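Side-chain contacts in Lin1840 protein (Listeria innocua serovar 6a, PDB 4ZOC), which probably hydrolyses terminal, non-reducing beta-D-glucosyl residues with release of beta-D-glucose, as a family 3 beta-glucosidase involved in beta-1,2-glucan metabolism: residues 27-32 with 45-50; 448-453 with 490-495; 239-244 with 249-254; 108-113 with 658-663. The protein carries 2 engineered substitutions. All blocks are in the same frame, centred on the assembly; numbering follows the deposited sequence.

Contacts 1 and 3 lie within the N-terminal TIM-barrel domain, contact 2 within the C-terminal domain of the glycosyl hydrolase, and contact 4 ties the barrel to the fibronectin type III-like domain. Contacts 1, 3 and 4 are buried; contact 2 is partly buried, with an exposed lysine at its margin. The chemistry follows this division. Contacts 1 and 2 are apolar throughout and have no hydrogen bond across them, whereas contact 3 adds a weak hydrogen bond from a side-chain amide beside a helix N-cap, and contact 4 adds a cation-pi stack and a nearly straight hydrogen bond from an arginine. No two contacts touch: even 239-244/249-254 and 108-113/658-663 stay about 18 Å apart at their nearest atoms.

Contact 1: 27-32 with 45-50; sequences PFLFKG and QEMKLT
In the connection that follows strand 23-25 of the TIM-barrel domain, Leu29 meets Met47 and Leu49, so the loop packs against the end of the helix it leads into. One methyl does all the touching: Leu29 CD1 lies 4.1 Å from Met47 SD and 4.4 Å from Leu49 CD1. The Met47 chain runs at about a right angle to that of Leu29 and bends at its end (chi3 71°), which makes the sulfur, and not the terminal methyl, the nearest atom. The contact is small, 81 Å² over both sides, and has no hydrogen bond across it. Each backbone is shaped locally. Residues 27-29 form a 3-10 segment in which Phe30 N donates to Pro27 O at 3.0 Å, and this same oxygen lies in plane at the edge of the Phe30 ring. On the other segment, a Schellman motif ends helix 37-47 at Lys48, whose phi is positive (59°), and Leu49 follows with its side chain directed to the loop. Leu29 also packs on Leu43 of that helix and on Met303, Met47 O accepts from His309 NE2, and Pro27 and Phe30 rest on helix 66-79 and strand 59-61.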
# COMPACT_ATOMS: atom_id res chain seq x y z
N PRO A 27 -30.98 21.05 -6.96
CA PRO A 27 -32.35 21.59 -6.96
C PRO A 27 -32.56 22.84 -7.82
O PRO A 27 -33.69 23.10 -8.35
CB PRO A 27 -32.59 21.93 -5.50
CG PRO A 27 -31.19 22.07 -4.88
CD PRO A 27 -30.42 20.98 -5.61
N PHE A 28 -31.52 23.65 -7.93
CA PHE A 28 -31.67 24.96 -8.61
C PHE A 28 -31.66 24.83 -10.13
O PHE A 28 -31.79 25.83 -10.85
CB PHE A 28 -30.57 25.95 -8.15
CG PHE A 28 -29.21 25.40 -8.15
CD1 PHE A 28 -28.47 25.42 -9.30
CD2 PHE A 28 -28.63 24.91 -6.97
CE1 PHE A 28 -27.18 24.90 -9.31
CE2 PHE A 28 -27.33 24.37 -6.99
CZ PHE A 28 -26.64 24.39 -8.15
N LEU A 29 -31.55 23.61 -10.63
CA LEU A 29 -31.81 23.29 -12.05
C LEU A 29 -33.30 23.05 -12.36
O LEU A 29 -33.67 22.87 -13.49
CB LEU A 29 -30.96 22.12 -12.55
CG LEU A 29 -29.48 22.39 -12.34
CD1 LEU A 29 -28.60 21.18 -12.49
CD2 LEU A 29 -29.02 23.48 -13.29
N PHE A 30 -34.15 23.13 -11.36
CA PHE A 30 -35.54 22.90 -11.55
C PHE A 30 -36.29 24.21 -11.38
O PHE A 30 -35.99 25.00 -10.50
CB PHE A 30 -36.08 21.87 -10.55
CG PHE A 30 -35.56 20.49 -10.73
CD1 PHE A 30 -34.40 20.12 -10.12
CD2 PHE A 30 -36.25 19.55 -11.47
CE1 PHE A 30 -33.93 18.79 -10.26
CE2 PHE A 30 -35.77 18.24 -11.62
CZ PHE A 30 -34.61 17.87 -10.99
N LYS A 31 -37.33 24.39 -12.15
CA LYS A 31 -38.28 25.41 -11.86
C LYS A 31 -38.88 25.22 -10.43
O LYS A 31 -39.12 24.07 -9.94
CB LYS A 31 -39.41 25.33 -12.90
CG LYS A 31 -40.54 26.31 -12.69
CD LYS A 31 -41.54 26.10 -13.84
CE LYS A 31 -42.83 26.85 -13.61
NZ LYS A 31 -42.54 28.30 -13.65
N GLY A 32 -39.13 26.34 -9.76
CA GLY A 32 -39.81 26.25 -8.46
C GLY A 32 -38.86 26.16 -7.26
O GLY A 32 -39.30 26.17 -6.09
N GLN A 45 -27.12 25.90 -19.27
CA GLN A 45 -26.48 26.10 -20.57
C GLN A 45 -25.27 25.19 -20.72
O GLN A 45 -25.12 24.52 -21.73
CB GLN A 45 -26.06 27.56 -20.78
CG GLN A 45 -25.47 27.78 -22.19
CD GLN A 45 -25.92 29.08 -22.77
OE1 GLN A 45 -27.04 29.19 -23.32
NE2 GLN A 45 -25.09 30.10 -22.62
N GLU A 46 -24.44 25.16 -19.69
CA GLU A 46 -23.21 24.37 -19.69
C GLU A 46 -23.49 22.90 -19.78
O GLU A 46 -22.79 22.19 -20.51
CB GLU A 46 -22.34 24.70 -18.49
CG GLU A 46 -21.25 23.69 -18.17
CD GLU A 46 -20.60 23.92 -16.79
OE1 GLU A 46 -20.90 24.94 -16.11
OE2 GLU A 46 -19.79 23.06 -16.37
N MET A 47 -24.54 22.43 -19.11
CA MET A 47 -24.95 20.97 -19.17
C MET A 47 -25.81 20.65 -20.39
O MET A 47 -26.14 19.50 -20.62
CB MET A 47 -25.71 20.62 -17.90
CG MET A 47 -24.81 20.80 -16.65
SD MET A 47 -25.59 20.25 -15.15
CE MET A 47 -25.62 18.47 -15.30
N LYS A 48 -26.22 21.70 -21.11
CA LYS A 48 -27.09 21.62 -22.29
C LYS A 48 -28.43 20.96 -21.95
O LYS A 48 -28.97 20.14 -22.74
CB LYS A 48 -26.33 20.94 -23.45
CG LYS A 48 -25.08 21.79 -23.83
CD LYS A 48 -24.03 21.10 -24.67
CE LYS A 48 -24.57 20.52 -25.97
NZ LYS A 48 -24.77 19.03 -25.96
N LEU A 49 -28.97 21.35 -20.79
CA LEU A 49 -30.25 20.79 -20.33
C LEU A 49 -31.34 21.73 -20.79
O LEU A 49 -31.17 22.95 -20.68
CB LEU A 49 -30.32 20.65 -18.80
CG LEU A 49 -29.34 19.64 -18.18
CD1 LEU A 49 -29.18 19.92 -16.69
CD2 LEU A 49 -29.90 18.28 -18.50
N THR A 50 -32.45 21.13 -21.24
CA THR A 50 -33.65 21.85 -21.63
C THR A 50 -34.80 21.55 -20.70
O THR A 50 -34.73 20.66 -19.83
CB THR A 50 -34.05 21.30 -23.00
OG1 THR A 50 -34.38 19.92 -22.85
CG2 THR A 50 -32.92 21.47 -24.02

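Contact 2: 448-453 with 490-495; sequences VAVKAA and AKFVQT
The Phe492 ring receives helix 448-453 at its edge: Val450 CG1 and Lys451 CB both sit near the ring plane, and neither face takes an atom from that segment. Val450 CG1 is 4.0 Å from Phe492 CE2, while Lys451 CB comes within 4.3 Å of Phe492 CZ. Phe492 holds CG anti to its backbone N (chi1 -179°), which carries the ring out to the other helix, and the valine slides past it in the opposite direction. The same Val450 CG1 lies 3.9 Å from Val493 CG2, where the two valine side chains cross at about a right angle, so a single methyl bridges two consecutive residues. Beyond CB, the lysine chain leads away from the contact. The helix segments cross at -39° with their axes 10.9 Å apart, and bury 145 Å² in total. Near the C-terminal end of the second helix, Thr495 OG1 donates to Phe492 O at 2.7 Å, approaching in the carbonyl plane. Both helices belong to beta-alpha-beta crossovers of the C-terminal domain: helix 444-456 lies on strand 432-436 through Val435, and helix 484-494 lies on strand 459-465 through Val460 and Leu462.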
# COMPACT_ATOMS: atom_id res chain seq x y z
N VAL A 448 3.52 34.33 25.55
CA VAL A 448 3.39 35.19 26.70
C VAL A 448 2.00 35.04 27.30
O VAL A 448 1.87 34.87 28.51
CB VAL A 448 3.72 36.66 26.33
CG1 VAL A 448 3.24 37.61 27.41
CG2 VAL A 448 5.23 36.79 26.12
N ALA A 449 0.97 35.02 26.46
CA ALA A 449 -0.39 34.95 26.96
C ALA A 449 -0.71 33.58 27.55
O ALA A 449 -1.41 33.49 28.56
CB ALA A 449 -1.35 35.29 25.84
N VAL A 450 -0.22 32.51 26.93
CA VAL A 450 -0.36 31.16 27.50
C VAL A 450 0.35 31.05 28.83
O VAL A 450 -0.15 30.47 29.76
CB VAL A 450 0.14 30.11 26.49
CG1 VAL A 450 0.25 28.73 27.11
CG2 VAL A 450 -0.81 30.02 25.31
N LYS A 451 1.55 31.60 28.93
CA LYS A 451 2.32 31.46 30.17
C LYS A 451 1.58 32.17 31.33
O LYS A 451 1.39 31.63 32.48
CB LYS A 451 3.72 31.97 29.95
CG LYS A 451 4.56 32.00 31.20
CD LYS A 451 5.92 32.60 30.86
CE LYS A 451 6.87 32.57 32.04
NZ LYS A 451 8.24 32.30 31.55
N ALA A 452 1.08 33.34 31.03
CA ALA A 452 0.31 34.08 32.06
C ALA A 452 -0.94 33.33 32.53
O ALA A 452 -1.23 33.30 33.78
CB ALA A 452 -0.05 35.44 31.53
N ALA A 453 -1.70 32.75 31.60
CA ALA A 453 -2.93 32.01 31.98
C ALA A 453 -2.65 30.77 32.81
O ALA A 453 -3.34 30.47 33.80
CB ALA A 453 -3.78 31.64 30.75
N ALA A 490 2.26 22.16 22.47
CA ALA A 490 2.22 21.13 23.53
C ALA A 490 3.58 21.06 24.27
O ALA A 490 3.64 20.95 25.46
CB ALA A 490 1.87 19.82 22.89
N LYS A 491 4.68 21.15 23.51
CA LYS A 491 6.05 21.19 24.04
C LYS A 491 6.23 22.39 24.95
O LYS A 491 6.65 22.21 26.10
CB LYS A 491 7.07 21.20 22.91
CG LYS A 491 8.55 21.06 23.31
CD LYS A 491 9.44 20.93 22.06
CE LYS A 491 9.56 22.25 21.30
NZ LYS A 491 10.72 22.21 20.36
N PHE A 492 5.85 23.57 24.48
CA PHE A 492 5.83 24.76 25.34
C PHE A 492 5.03 24.65 26.62
O PHE A 492 5.56 24.94 27.66
CB PHE A 492 5.42 25.99 24.54
CG PHE A 492 5.40 27.23 25.35
CD1 PHE A 492 6.59 27.87 25.71
CD2 PHE A 492 4.20 27.80 25.69
CE1 PHE A 492 6.55 29.05 26.47
CE2 PHE A 492 4.17 28.97 26.45
CZ PHE A 492 5.36 29.61 26.81
N VAL A 493 3.77 24.19 26.57
CA VAL A 493 2.91 24.07 27.74
C VAL A 493 3.52 23.09 28.74
O VAL A 493 3.42 23.32 29.96
CB VAL A 493 1.46 23.67 27.29
CG1 VAL A 493 0.67 23.23 28.45
CG2 VAL A 493 0.82 24.89 26.62
N GLN A 494 4.20 22.05 28.26
CA GLN A 494 4.80 21.05 29.15
C GLN A 494 5.86 21.73 30.03
O GLN A 494 6.09 21.35 31.17
CB GLN A 494 5.44 19.98 28.31
CG GLN A 494 5.84 18.79 29.13
CD GLN A 494 7.14 18.93 29.81
OE1 GLN A 494 8.03 19.63 29.32
NE2 GLN A 494 7.29 18.27 31.01
N THR A 495 6.50 22.72 29.50
CA THR A 495 7.55 23.42 30.25
C THR A 495 7.03 24.23 31.44
O THR A 495 7.80 24.58 32.29
CB THR A 495 8.44 24.34 29.41
OG1 THR A 495 7.78 25.57 29.04
CG2 THR A 495 9.07 23.62 28.22

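Contact 3: 239-244 with 249-254; sequences NVVDGI and NKWLNR
Asn249 sets its carboxamide across the branch point of Ile244, with ND2 3.7 Å from Ile244 CB, while Ile244 CG2 approaches Asn249 CA at 3.8 Å. The two side chains cross at about a right angle. Because Asn249 CG stands anti to the backbone N (chi1 -172°), the amide reaches from the start of its helix to the hairpin. Its two ends do different work. ND2 makes a weak hydrogen bond to Ile244 O (3.5 Å, N-H...O angle 156°); Val241 O is nearer to ND2, at 3.3 Å, but the angle is too poor for a hydrogen bond. OD1 accepts from Leu252 N at 2.9 Å, a nearly straight bond (170°) whose donor stands above the carbonyl plane. Asn249 is the N-cap residue of helix 250-260, and this is its capping bond; the helix start packs on the tight hairpin of strands 240-241 and 244-245 that follows barrel strand 233-236. A type I' turn from Val241 to Ile244 closes the hairpin, with positive phi at Asp242 and Gly243, and Ile244 O also accepts from Val241 N. Val241 supplies the remaining apolar contact: its CG2 lies 4.1 Å from Leu252 CD2, and its CG1 comes to the edge of the Trp251 indole, 4.5 Å from CZ3. The turn reaches the dimer interface, where Asp242 OD1 forms a salt bridge with Arg213 and a hydrogen bond with Ser211, both of the second subunit.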
# COMPACT_ATOMS: atom_id res chain seq x y z
N ASN A 239 -13.34 4.66 -7.59
CA ASN A 239 -12.08 3.93 -7.90
C ASN A 239 -12.27 2.85 -8.90
O ASN A 239 -13.38 2.31 -9.04
CB ASN A 239 -11.47 3.30 -6.65
CG ASN A 239 -12.48 2.49 -5.83
OD1 ASN A 239 -13.41 3.06 -5.23
ND2 ASN A 239 -12.36 1.18 -5.85
N VAL A 240 -11.19 2.49 -9.57
CA VAL A 240 -11.13 1.11 -10.20
C VAL A 240 -11.22 -0.03 -9.20
O VAL A 240 -10.78 0.09 -8.06
CB VAL A 240 -9.86 0.92 -11.04
CG1 VAL A 240 -9.74 1.91 -12.19
CG2 VAL A 240 -8.56 0.97 -10.17
N VAL A 241 -11.89 -1.10 -9.57
CA VAL A 241 -11.85 -2.41 -8.90
C VAL A 241 -11.22 -3.35 -9.91
O VAL A 241 -11.74 -3.56 -10.98
CB VAL A 241 -13.24 -2.82 -8.46
CG1 VAL A 241 -13.25 -4.23 -7.89
CG2 VAL A 241 -13.75 -1.85 -7.39
N ASP A 242 -10.06 -3.87 -9.55
CA ASP A 242 -9.24 -4.63 -10.46
C ASP A 242 -9.20 -4.09 -11.90
O ASP A 242 -9.45 -4.80 -12.89
CB ASP A 242 -9.65 -6.10 -10.40
CG ASP A 242 -8.54 -7.03 -10.88
OD1 ASP A 242 -7.44 -6.61 -11.23
OD2 ASP A 242 -8.85 -8.23 -10.92
N GLY A 243 -8.79 -2.82 -11.99
CA GLY A 243 -8.54 -2.14 -13.25
C GLY A 243 -9.78 -1.60 -13.97
O GLY A 243 -9.61 -0.87 -14.91
N ILE A 244 -10.99 -1.91 -13.48
CA ILE A 244 -12.21 -1.35 -14.10
C ILE A 244 -12.93 -0.45 -13.15
O ILE A 244 -13.33 -0.89 -12.07
CB ILE A 244 -13.15 -2.42 -14.65
CG1 ILE A 244 -12.35 -3.34 -15.55
CG2 ILE A 244 -14.34 -1.85 -15.37
CD1 ILE A 244 -13.18 -4.57 -15.97
N ASN A 249 -18.23 -1.44 -13.95
CA ASN A 249 -17.69 -2.78 -13.75
C ASN A 249 -18.82 -3.81 -13.70
O ASN A 249 -19.52 -3.89 -12.75
CB ASN A 249 -16.84 -2.79 -12.53
CG ASN A 249 -16.09 -4.08 -12.35
OD1 ASN A 249 -16.60 -5.13 -12.64
ND2 ASN A 249 -14.86 -3.98 -11.82
N LYS A 250 -19.01 -4.54 -14.81
CA LYS A 250 -20.16 -5.41 -14.94
C LYS A 250 -20.11 -6.51 -13.99
O LYS A 250 -21.12 -6.92 -13.40
CB LYS A 250 -20.30 -6.03 -16.37
CG LYS A 250 -20.35 -5.08 -17.48
CD LYS A 250 -20.66 -5.78 -18.82
CE LYS A 250 -19.71 -5.32 -19.92
NZ LYS A 250 -19.97 -3.90 -20.36
N TRP A 251 -18.93 -7.12 -13.87
CA TRP A 251 -18.75 -8.21 -12.95
C TRP A 251 -19.14 -7.74 -11.53
O TRP A 251 -19.94 -8.34 -10.84
CB TRP A 251 -17.30 -8.72 -12.95
CG TRP A 251 -17.05 -9.63 -11.77
CD1 TRP A 251 -17.34 -10.93 -11.68
CD2 TRP A 251 -16.39 -9.28 -10.56
NE1 TRP A 251 -16.97 -11.41 -10.46
CE2 TRP A 251 -16.38 -10.41 -9.75
CE3 TRP A 251 -15.83 -8.09 -10.07
CZ2 TRP A 251 -15.82 -10.42 -8.47
CZ3 TRP A 251 -15.30 -8.09 -8.82
CH2 TRP A 251 -15.26 -9.27 -8.03
N LEU A 252 -18.61 -6.61 -11.13
CA LEU A 252 -18.92 -6.11 -9.80
C LEU A 252 -20.40 -5.81 -9.56
O LEU A 252 -20.94 -6.18 -8.57
CB LEU A 252 -18.07 -4.85 -9.52
CG LEU A 252 -18.30 -4.18 -8.15
CD1 LEU A 252 -17.70 -5.04 -7.01
CD2 LEU A 252 -17.62 -2.82 -8.24
N ASN A 253 -21.02 -5.05 -10.47
CA ASN A 253 -22.37 -4.58 -10.23
C ASN A 253 -23.51 -5.56 -10.68
O ASN A 253 -24.59 -5.61 -10.05
CB ASN A 253 -22.54 -3.25 -10.90
CG ASN A 253 -21.56 -2.21 -10.39
OD1 ASN A 253 -21.09 -2.31 -9.28
ND2 ASN A 253 -21.28 -1.19 -11.20
N ARG A 254 -23.29 -6.25 -11.79
CA ARG A 254 -24.23 -7.29 -12.27
C ARG A 254 -23.98 -8.64 -11.56
O ARG A 254 -24.86 -9.17 -10.93
CB ARG A 254 -24.18 -7.47 -13.80
CG ARG A 254 -24.57 -6.29 -14.62
CD ARG A 254 -26.06 -6.10 -14.58
NE ARG A 254 -26.47 -5.01 -15.45
CZ ARG A 254 -27.71 -4.62 -15.64
NH1 ARG A 254 -28.68 -5.19 -14.91
NH2 ARG A 254 -27.95 -3.60 -16.45

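Contact 4: 108-113 with 658-663; sequences CSFDRE and KELKAF
Phe663 carries its ring in the crowded position between backbone N and carbonyl carbon (chi1 64°), and Arg112, extended from CG to NE, brings its guanidinium flat onto one face of it. The planes lie 10° apart with Arg112 CZ 3.9 Å from the ring centroid, a cation-pi stack. From there Arg112 NH1 donates to Phe663 O at 3.0 Å along a nearly straight line (178°), with the oxygen in the guanidinium plane, so that stack and bond together fix the group's rotation. Phe110 turns its edge to the opposite face of Phe663 in a T-shaped pair, centroids 5.7 Å apart, while its carbonyl O lies at that ring's edge, 3.3 Å from Phe663 CE2. These residues join the N-terminal TIM-barrel domain to strand 659-668 of the fibronectin type III-like domain. A classic beta bulge at Lys661 and Ala662, opposite Val644, is consistent with Leu660 and Phe663, three residues apart, both pointing toward 108-113; Leu660 CD2 touches Phe110 CE2 at 4.2 Å. A water accepts from Arg112 NH2 (2.8 Å) and from Phe663 N (3.0 Å). The charge of Arg112 has a second partner: its NE forms a salt bridge with Glu163, on helix 158-173, against which Phe663 also packs.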
# COMPACT_ATOMS: atom_id res chain seq x y z
N CYS A 108 -15.85 4.07 17.29
CA CYS A 108 -15.19 3.96 18.65
C CYS A 108 -16.17 3.74 19.83
O CYS A 108 -15.76 3.32 20.88
CB CYS A 108 -14.28 5.14 18.95
SG CYS A 108 -12.90 5.36 17.79
N SER A 109 -17.46 4.08 19.65
CA SER A 109 -18.49 3.75 20.61
C SER A 109 -18.63 2.26 20.83
O SER A 109 -19.00 1.90 21.92
CB SER A 109 -19.88 4.30 20.28
OG SER A 109 -20.54 3.52 19.30
N PHE A 110 -18.32 1.44 19.84
CA PHE A 110 -18.60 -0.03 19.89
C PHE A 110 -20.03 -0.28 20.37
O PHE A 110 -20.31 -1.30 21.07
CB PHE A 110 -17.53 -0.73 20.74
CG PHE A 110 -16.28 -1.03 20.00
CD1 PHE A 110 -15.34 0.00 19.74
CD2 PHE A 110 -15.95 -2.35 19.67
CE1 PHE A 110 -14.14 -0.23 19.12
CE2 PHE A 110 -14.73 -2.60 19.05
CZ PHE A 110 -13.85 -1.53 18.80
N ASP A 111 -20.94 0.66 20.02
CA ASP A 111 -22.29 0.63 20.55
C ASP A 111 -23.37 0.73 19.48
O ASP A 111 -23.65 1.80 18.95
CB ASP A 111 -22.47 1.68 21.67
CG ASP A 111 -23.73 1.44 22.45
OD1 ASP A 111 -23.82 0.39 23.13
OD2 ASP A 111 -24.67 2.25 22.30
N ARG A 112 -23.96 -0.42 19.15
CA ARG A 112 -24.93 -0.55 18.08
C ARG A 112 -26.10 0.42 18.33
O ARG A 112 -26.54 1.09 17.41
CB ARG A 112 -25.43 -1.99 17.90
CG ARG A 112 -24.38 -2.98 17.44
CD ARG A 112 -24.94 -4.38 17.71
NE ARG A 112 -24.09 -5.49 17.28
CZ ARG A 112 -23.17 -6.06 18.08
NH1 ARG A 112 -22.95 -5.60 19.30
NH2 ARG A 112 -22.47 -7.11 17.66
N GLU A 113 -26.61 0.50 19.55
CA GLU A 113 -27.82 1.31 19.83
C GLU A 113 -27.49 2.82 19.65
O GLU A 113 -28.30 3.54 19.11
CB GLU A 113 -28.40 0.98 21.19
CG GLU A 113 -29.64 1.81 21.59
CD GLU A 113 -30.83 1.62 20.77
OE1 GLU A 113 -30.85 0.77 19.82
OE2 GLU A 113 -31.79 2.37 21.07
N LYS A 658 -5.78 -12.40 14.49
CA LYS A 658 -7.06 -12.29 15.21
C LYS A 658 -8.07 -11.58 14.29
O LYS A 658 -7.71 -10.70 13.50
CB LYS A 658 -6.97 -11.26 16.41
CG LYS A 658 -6.15 -11.61 17.52
CD LYS A 658 -6.22 -10.49 18.52
CE LYS A 658 -5.51 -10.84 19.80
NZ LYS A 658 -4.19 -11.51 19.85
N GLU A 659 -9.35 -11.91 14.51
CA GLU A 659 -10.41 -11.15 13.92
C GLU A 659 -11.49 -10.94 14.96
O GLU A 659 -11.89 -11.93 15.62
CB GLU A 659 -11.00 -11.89 12.73
CG GLU A 659 -10.09 -12.12 11.55
CD GLU A 659 -10.80 -12.90 10.43
OE1 GLU A 659 -11.43 -13.93 10.65
OE2 GLU A 659 -10.76 -12.44 9.32
N LEU A 660 -12.03 -9.72 15.07
CA LEU A 660 -13.13 -9.50 15.96
C LEU A 660 -14.39 -10.20 15.46
O LEU A 660 -14.72 -10.07 14.26
CB LEU A 660 -13.49 -7.99 16.08
CG LEU A 660 -14.46 -7.55 17.14
CD1 LEU A 660 -13.88 -7.70 18.55
CD2 LEU A 660 -14.90 -6.11 16.82
N LYS A 661 -15.07 -10.93 16.35
CA LYS A 661 -16.27 -11.66 15.97
C LYS A 661 -17.45 -11.44 16.92
O LYS A 661 -18.55 -11.93 16.60
CB LYS A 661 -15.97 -13.16 15.90
CG LYS A 661 -14.95 -13.60 14.88
CD LYS A 661 -15.31 -13.35 13.50
CE LYS A 661 -14.23 -13.95 12.58
NZ LYS A 661 -14.64 -13.58 11.22
N ALA A 662 -17.26 -10.68 18.01
CA ALA A 662 -18.32 -10.29 18.87
C ALA A 662 -17.86 -9.17 19.73
O ALA A 662 -16.68 -9.04 20.06
CB ALA A 662 -18.84 -11.48 19.74
N PHE A 663 -18.80 -8.34 20.11
CA PHE A 663 -18.53 -7.26 21.09
C PHE A 663 -19.82 -6.82 21.77
O PHE A 663 -20.90 -6.89 21.14
CB PHE A 663 -17.83 -6.06 20.40
CG PHE A 663 -18.70 -5.37 19.37
CD1 PHE A 663 -18.69 -5.78 18.07
CD2 PHE A 663 -19.52 -4.30 19.73
CE1 PHE A 663 -19.45 -5.13 17.14
CE2 PHE A 663 -20.29 -3.67 18.77
CZ PHE A 663 -20.26 -4.08 17.47
O HOH W 1 -21.51 -9.34 19.14